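Local coordinates for transcriptional regulator, TetR family (Legionella pneumophila subsp. pneumophila str. Philadelphia 1, PDB 3ON4), which probably binds DNA through an N-terminal helix-turn-helix and regulates transcription, as TetR-family proteins do, at residues A[83-91]-A[134-145]. Sequence-based numbering, arbitrary orientation.
Sequences SAKEKIQKF and IIEWLKGVLETN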
ATOM      1  N   SER A  83      -3.700 -28.788   5.331  1.00 35.58           N
ATOM      2  CA  SER A  83      -2.241 -28.773   5.381  1.00 34.99           C
ATOM      3  C   SER A  83      -1.808 -27.326   5.683  1.00 32.82           C
ATOM      4  O   SER A  83      -2.613 -26.400   5.553  1.00 29.72           O
ATOM      5  CB  SER A  83      -1.689 -29.206   4.029  1.00 35.24           C
ATOM      6  OG  SER A  83      -1.964 -28.184   3.073  1.00 33.65           O
ATOM      7  N   ALA A  84      -0.543 -27.122   6.066  1.00 32.46           N
ATOM      8  CA  ALA A  84      -0.039 -25.763   6.280  1.00 30.45           C
ATOM      9  C   ALA A  84      -0.219 -24.898   5.035  1.00 28.97           C
ATOM     10  O   ALA A  84      -0.631 -23.739   5.104  1.00 26.15           O
ATOM     11  CB  ALA A  84       1.419 -25.787   6.694  1.00 31.26           C
ATOM     12  N   LYS A  85       0.090 -25.473   3.886  1.00 29.40           N
ATOM     13  CA  LYS A  85      -0.054 -24.775   2.623  1.00 28.61           C
ATOM     14  C   LYS A  85      -1.500 -24.391   2.396  1.00 27.47           C
ATOM     15  O   LYS A  85      -1.775 -23.284   1.972  1.00 27.20           O
ATOM     16  CB  LYS A  85       0.411 -25.664   1.471  1.00 30.23           C
ATOM     17  CG  LYS A  85       0.398 -24.986   0.131  1.00 31.27           C
ATOM     18  CD  LYS A  85       1.072 -25.879  -0.898  1.00 33.66           C
ATOM     19  CE  LYS A  85       1.263 -25.152  -2.196  1.00 34.45           C
ATOM     20  NZ  LYS A  85       2.049 -25.980  -3.145  1.00 36.13           N
ATOM     21  N   GLU A  86      -2.419 -25.299   2.684  1.00 28.36           N
ATOM     22  CA  GLU A  86      -3.842 -25.008   2.510  1.00 28.28           C
ATOM     23  C   GLU A  86      -4.295 -23.895   3.461  1.00 26.51           C
ATOM     24  O   GLU A  86      -5.155 -23.101   3.106  1.00 26.58           O
ATOM     25  CB  GLU A  86      -4.680 -26.274   2.711  1.00 29.80           C
ATOM     26  CG  GLU A  86      -4.611 -27.288   1.543  1.00 32.66           C
ATOM     27  CD  GLU A  86      -5.280 -28.621   1.848  1.00 36.65           C
ATOM     28  OE1 GLU A  86      -5.255 -29.093   3.007  1.00 38.06           O
ATOM     29  OE2 GLU A  86      -5.812 -29.235   0.906  1.00 42.40           O
ATOM     30  N   LYS A  87      -3.718 -23.835   4.660  1.00 26.30           N
ATOM     31  CA  LYS A  87      -4.060 -22.763   5.624  1.00 25.54           C
ATOM     32  C   LYS A  87      -3.659 -21.372   5.088  1.00 24.20           C
ATOM     33  O   LYS A  87      -4.409 -20.391   5.212  1.00 22.18           O
ATOM     34  CB  LYS A  87      -3.417 -23.035   6.988  1.00 26.56           C
ATOM     35  CG  LYS A  87      -4.004 -24.249   7.719  1.00 27.77           C
ATOM     36  CD  LYS A  87      -3.282 -24.533   9.029  1.00 30.84           C
ATOM     37  CE  LYS A  87      -3.887 -25.745   9.726  1.00 33.75           C
ATOM     38  NZ  LYS A  87      -2.999 -26.319  10.774  1.00 37.10           N
ATOM     39  N   ILE A  88      -2.477 -21.303   4.480  1.00 24.60           N
ATOM     40  CA  ILE A  88      -2.014 -20.078   3.852  1.00 23.01           C
ATOM     41  C   ILE A  88      -2.923 -19.743   2.668  1.00 23.04           C
ATOM     42  O   ILE A  88      -3.310 -18.595   2.502  1.00 22.19           O
ATOM     43  CB  ILE A  88      -0.549 -20.177   3.345  1.00 24.55           C
ATOM     44  CG1 ILE A  88       0.452 -20.516   4.484  1.00 25.39           C
ATOM     45  CG2 ILE A  88      -0.171 -18.879   2.622  1.00 21.33           C
ATOM     46  CD1 ILE A  88       0.271 -19.678   5.728  1.00 25.73           C
ATOM     47  N   GLN A  89      -3.263 -20.733   1.840  1.00 24.21           N
ATOM     48  CA  GLN A  89      -4.179 -20.487   0.705  1.00 24.28           C
ATOM     49  C   GLN A  89      -5.538 -19.948   1.185  1.00 24.26           C
ATOM     50  O   GLN A  89      -6.102 -19.004   0.604  1.00 23.80           O
ATOM     51  CB  GLN A  89      -4.360 -21.765  -0.152  1.00 25.41           C
ATOM     52  CG  GLN A  89      -3.084 -22.204  -0.906  1.00 26.46           C
ATOM     53  CD  GLN A  89      -3.180 -23.596  -1.531  1.00 30.76           C
ATOM     54  OE1 GLN A  89      -3.878 -24.485  -1.026  1.00 31.69           O
ATOM     55  NE2 GLN A  89      -2.447 -23.801  -2.622  1.00 32.40           N
ATOM     56  N   LYS A  90      -6.061 -20.525   2.262  1.00 24.99           N
ATOM     57  CA  LYS A  90      -7.361 -20.097   2.790  1.00 25.26           C
ATOM     58  C   LYS A  90      -7.281 -18.730   3.464  1.00 24.18           C
ATOM     59  O   LYS A  90      -8.251 -17.962   3.437  1.00 23.28           O
ATOM     60  CB  LYS A  90      -7.939 -21.137   3.766  1.00 26.95           C
ATOM     61  CG  LYS A  90      -8.307 -22.457   3.139  1.00 32.11           C
ATOM     62  CD  LYS A  90      -9.483 -22.392   2.150  1.00 36.70           C
ATOM     63  CE  LYS A  90      -9.745 -23.784   1.565  1.00 40.84           C
ATOM     64  NZ  LYS A  90     -10.794 -23.850   0.485  1.00 42.91           N
ATOM     65  N   PHE A  91      -6.131 -18.424   4.062  1.00 23.22           N
ATOM     66  CA  PHE A  91      -5.866 -17.082   4.575  1.00 22.50           C
ATOM     67  C   PHE A  91      -6.019 -16.059   3.454  1.00 21.44           C
ATOM     68  O   PHE A  91      -6.719 -15.055   3.621  1.00 21.37           O
ATOM     69  CB  PHE A  91      -4.471 -17.011   5.204  1.00 21.99           C
ATOM     70  CG  PHE A  91      -3.861 -15.646   5.189  1.00 23.14           C
ATOM     71  CD1 PHE A  91      -4.161 -14.724   6.180  1.00 23.69           C
ATOM     72  CD2 PHE A  91      -2.966 -15.291   4.196  1.00 23.63           C
ATOM     73  CE1 PHE A  91      -3.584 -13.470   6.162  1.00 24.96           C
ATOM     74  CE2 PHE A  91      -2.386 -14.042   4.183  1.00 23.09           C
ATOM     75  CZ  PHE A  91      -2.688 -13.138   5.148  1.00 21.80           C
ATOM     76  N   ILE A 134      -1.082 -10.837  12.136  1.00 21.48           N
ATOM     77  CA  ILE A 134      -1.062 -11.553  10.870  1.00 21.28           C
ATOM     78  C   ILE A 134       0.266 -12.267  10.673  1.00 20.68           C
ATOM     79  O   ILE A 134       0.290 -13.445  10.333  1.00 20.84           O
ATOM     80  CB  ILE A 134      -1.330 -10.627   9.652  1.00 20.14           C
ATOM     81  CG1 ILE A 134      -2.753 -10.040   9.665  1.00 23.37           C
ATOM     82  CG2 ILE A 134      -1.040 -11.367   8.314  1.00 19.40           C
ATOM     83  CD1 ILE A 134      -3.845 -11.025   9.529  1.00 27.16           C
ATOM     84  N   ILE A 135       1.367 -11.552  10.921  1.00 19.42           N
ATOM     85  CA  ILE A 135       2.716 -12.083  10.761  1.00 19.84           C
ATOM     86  C   ILE A 135       2.979 -13.248  11.725  1.00 21.06           C
ATOM     87  O   ILE A 135       3.458 -14.317  11.303  1.00 21.62           O
ATOM     88  CB  ILE A 135       3.747 -10.950  10.909  1.00 19.44           C
ATOM     89  CG1 ILE A 135       3.598  -9.989   9.711  1.00 20.69           C
ATOM     90  CG2 ILE A 135       5.173 -11.499  11.083  1.00 20.87           C
ATOM     91  CD1 ILE A 135       4.266  -8.683   9.907  1.00 19.65           C
ATOM     92  N   GLU A 136       2.605 -13.076  12.997  1.00 21.07           N
ATOM     93  CA  GLU A 136       2.714 -14.160  13.981  1.00 23.14           C
ATOM     94  C   GLU A 136       1.894 -15.389  13.559  1.00 22.23           C
ATOM     95  O   GLU A 136       2.388 -16.510  13.648  1.00 22.93           O
ATOM     96  CB  GLU A 136       2.293 -13.677  15.379  1.00 24.06           C
ATOM     97  CG  GLU A 136       2.420 -14.728  16.504  1.00 29.27           C
ATOM     98  CD  GLU A 136       3.812 -15.338  16.599  1.00 35.16           C
ATOM     99  OE1 GLU A 136       4.814 -14.590  16.442  1.00 37.88           O
ATOM    100  OE2 GLU A 136       3.900 -16.568  16.803  1.00 41.73           O
ATOM    101  N   TRP A 137       0.664 -15.186  13.086  1.00 20.51           N
ATOM    102  CA  TRP A 137      -0.164 -16.318  12.622  1.00 20.68           C
ATOM    103  C   TRP A 137       0.497 -17.068  11.456  1.00 20.17           C
ATOM    104  O   TRP A 137       0.643 -18.299  11.480  1.00 21.46           O
ATOM    105  CB  TRP A 137      -1.527 -15.821  12.177  1.00 19.68           C
ATOM    106  CG  TRP A 137      -2.441 -16.930  11.852  1.00 20.72           C
ATOM    107  CD1 TRP A 137      -3.203 -17.661  12.727  1.00 23.81           C
ATOM    108  CD2 TRP A 137      -2.692 -17.466  10.554  1.00 21.26           C
ATOM    109  NE1 TRP A 137      -3.908 -18.621  12.047  1.00 22.92           N
ATOM    110  CE2 TRP A 137      -3.608 -18.527  10.712  1.00 21.53           C
ATOM    111  CE3 TRP A 137      -2.198 -17.177   9.273  1.00 19.60           C
ATOM    112  CZ2 TRP A 137      -4.071 -19.272   9.638  1.00 23.42           C
ATOM    113  CZ3 TRP A 137      -2.658 -17.920   8.202  1.00 19.51           C
ATOM    114  CH2 TRP A 137      -3.597 -18.954   8.388  1.00 21.08           C
ATOM    115  N   LEU A 138       0.919 -16.318  10.451  1.00 19.27           N
ATOM    116  CA  LEU A 138       1.642 -16.882   9.288  1.00 19.75           C
ATOM    117  C   LEU A 138       2.929 -17.645   9.664  1.00 21.03           C
ATOM    118  O   LEU A 138       3.161 -18.775   9.195  1.00 21.12           O
ATOM    119  CB  LEU A 138       1.966 -15.757   8.277  1.00 18.07           C
ATOM    120  CG  LEU A 138       0.834 -15.189   7.424  1.00 17.61           C
ATOM    121  CD1 LEU A 138       1.284 -13.982   6.592  1.00 15.21           C
ATOM    122  CD2 LEU A 138       0.288 -16.307   6.519  1.00 17.29           C
ATOM    123  N   LYS A 139       3.765 -17.029  10.508  1.00 21.38           N
ATOM    124  CA  LYS A 139       4.992 -17.648  11.023  1.00 23.95           C
ATOM    125  C   LYS A 139       4.698 -18.962  11.730  1.00 24.38           C
ATOM    126  O   LYS A 139       5.374 -19.978  11.502  1.00 25.37           O
ATOM    127  CB  LYS A 139       5.697 -16.709  12.007  1.00 24.81           C
ATOM    128  CG  LYS A 139       6.938 -17.296  12.708  1.00 30.03           C
ATOM    129  CD  LYS A 139       7.278 -16.391  13.891  1.00 35.64           C
ATOM    130  CE  LYS A 139       8.436 -16.881  14.686  1.00 39.68           C
ATOM    131  NZ  LYS A 139       8.251 -16.569  16.140  1.00 43.62           N
ATOM    132  N   GLY A 140       3.688 -18.945  12.593  1.00 25.17           N
ATOM    133  CA  GLY A 140       3.283 -20.168  13.317  1.00 26.87           C
ATOM    134  C   GLY A 140       2.834 -21.312  12.413  1.00 27.18           C
ATOM    135  O   GLY A 140       3.217 -22.472  12.630  1.00 28.78           O
ATOM    136  N   VAL A 141       2.015 -21.001  11.417  1.00 26.15           N
ATOM    137  CA  VAL A 141       1.547 -22.000  10.450  1.00 27.23           C
ATOM    138  C   VAL A 141       2.755 -22.592   9.714  1.00 28.21           C
ATOM    139  O   VAL A 141       2.879 -23.812   9.552  1.00 28.80           O
ATOM    140  CB  VAL A 141       0.538 -21.369   9.432  1.00 25.83           C
ATOM    141  CG1 VAL A 141       0.258 -22.326   8.299  1.00 27.79           C
ATOM    142  CG2 VAL A 141      -0.783 -20.997  10.124  1.00 25.88           C
ATOM    143  N   LEU A 142       3.660 -21.714   9.294  1.00 28.10           N
ATOM    144  CA  LEU A 142       4.850 -22.122   8.548  1.00 29.82           C
ATOM    145  C   LEU A 142       5.811 -22.960   9.373  1.00 31.89           C
ATOM    146  O   LEU A 142       6.459 -23.866   8.842  1.00 33.29           O
ATOM    147  CB  LEU A 142       5.569 -20.890   7.968  1.00 28.18           C
ATOM    148  CG  LEU A 142       4.855 -20.123   6.852  1.00 28.38           C
ATOM    149  CD1 LEU A 142       5.582 -18.794   6.609  1.00 27.49           C
ATOM    150  CD2 LEU A 142       4.774 -20.925   5.561  1.00 29.17           C
ATOM    151  N   GLU A 143       5.899 -22.681  10.670  1.00 33.32           N
ATOM    152  CA  GLU A 143       6.687 -23.520  11.580  1.00 36.59           C
ATOM    153  C   GLU A 143       6.119 -24.931  11.700  1.00 37.79           C
ATOM    154  O   GLU A 143       6.887 -25.899  11.789  1.00 39.23           O
ATOM    155  CB  GLU A 143       6.810 -22.877  12.958  1.00 37.62           C
ATOM    156  CG  GLU A 143       7.746 -21.687  12.971  1.00 39.36           C
ATOM    157  CD  GLU A 143       7.757 -20.941  14.293  1.00 45.16           C
ATOM    158  OE1 GLU A 143       6.753 -20.999  15.043  1.00 48.81           O
ATOM    159  OE2 GLU A 143       8.787 -20.298  14.585  1.00 50.11           O
ATOM    160  N   THR A 144       4.790 -25.063  11.656  1.00 37.58           N
ATOM    161  CA  THR A 144       4.158 -26.399  11.609  1.00 39.61           C
ATOM    162  C   THR A 144       4.467 -27.128  10.302  1.00 40.16           C
ATOM    163  O   THR A 144       4.364 -28.347  10.228  1.00 40.68           O
ATOM    164  CB  THR A 144       2.623 -26.371  11.798  1.00 39.18           C
ATOM    165  OG1 THR A 144       1.993 -25.768  10.657  1.00 38.18           O
ATOM    166  CG2 THR A 144       2.244 -25.634  13.093  1.00 39.46           C
ATOM    167  N   ASN A 145       4.847 -26.386   9.270  1.00 39.27           N
ATOM    168  CA  ASN A 145       5.273 -27.011   8.025  1.00 39.93           C
ATOM    169  C   ASN A 145       6.751 -27.413   8.029  1.00 41.24           C
ATOM    170  O   ASN A 145       7.259 -27.919   7.027  1.00 42.55           O
ATOM    171  CB  ASN A 145       4.980 -26.082   6.851  1.00 38.18           C
ATOM    172  CG  ASN A 145       4.778 -26.828   5.553  1.00 39.56           C
ATOM    173  OD1 ASN A 145       4.314 -27.974   5.541  1.00 41.56           O
ATOM    174  ND2 ASN A 145       5.150 -26.196   4.454  1.00 38.76           N
TER
HETATM  175  O   HOH W   1       1.361 -29.277   6.444  1.00 38.82           O
HETATM  176  O   HOH W   2       1.835 -27.936   3.741  1.00 39.10           O
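I88 puts its CD1 methyl into the hollow between L138 and V141. CD1 lies 3.5 Å from L138 CD2, a tight fit, and 3.7 Å from V141 CG1. This fit lies between segments of helices 84-98 and 121-144, which run nearly antiparallel (157°) with segment axes 9.3 Å apart. One turn on, the ring of F91 fits between L138 and I134, with W137 against its CB. L138 CD2 sits over one face of that ring, a CH-pi contact 4.3 Å from the centroid. I134 crosses F91 at about a right angle and sets CG2 against CE1. W137 holds CG anti to its backbone N (chi1 -173°), which carries the indole across to the first helix. There its CZ3 rests on F91 CB at 3.6 Å, and its CH2 edge meets K87 O in the ring plane. The two rings are slid apart and barely overlap. W137 NE1 bonds S77 OG of helix 54-77, which ties a third helix to the pair. At the other end the backbones come closer, at the small A84. Its CB lies 3.6 Å from N145 CB, while V141 CG1 packs on A84 O. Two waters link N145 OD1 to the backbone N atoms of A84 and K85; the bond from N145 OD1 to the water on A84 N is weak. No direct hydrogen bond crosses between the segments. The chemistry implies a joint held by apolar shape fit, with water-mediated polar links at the helix ends.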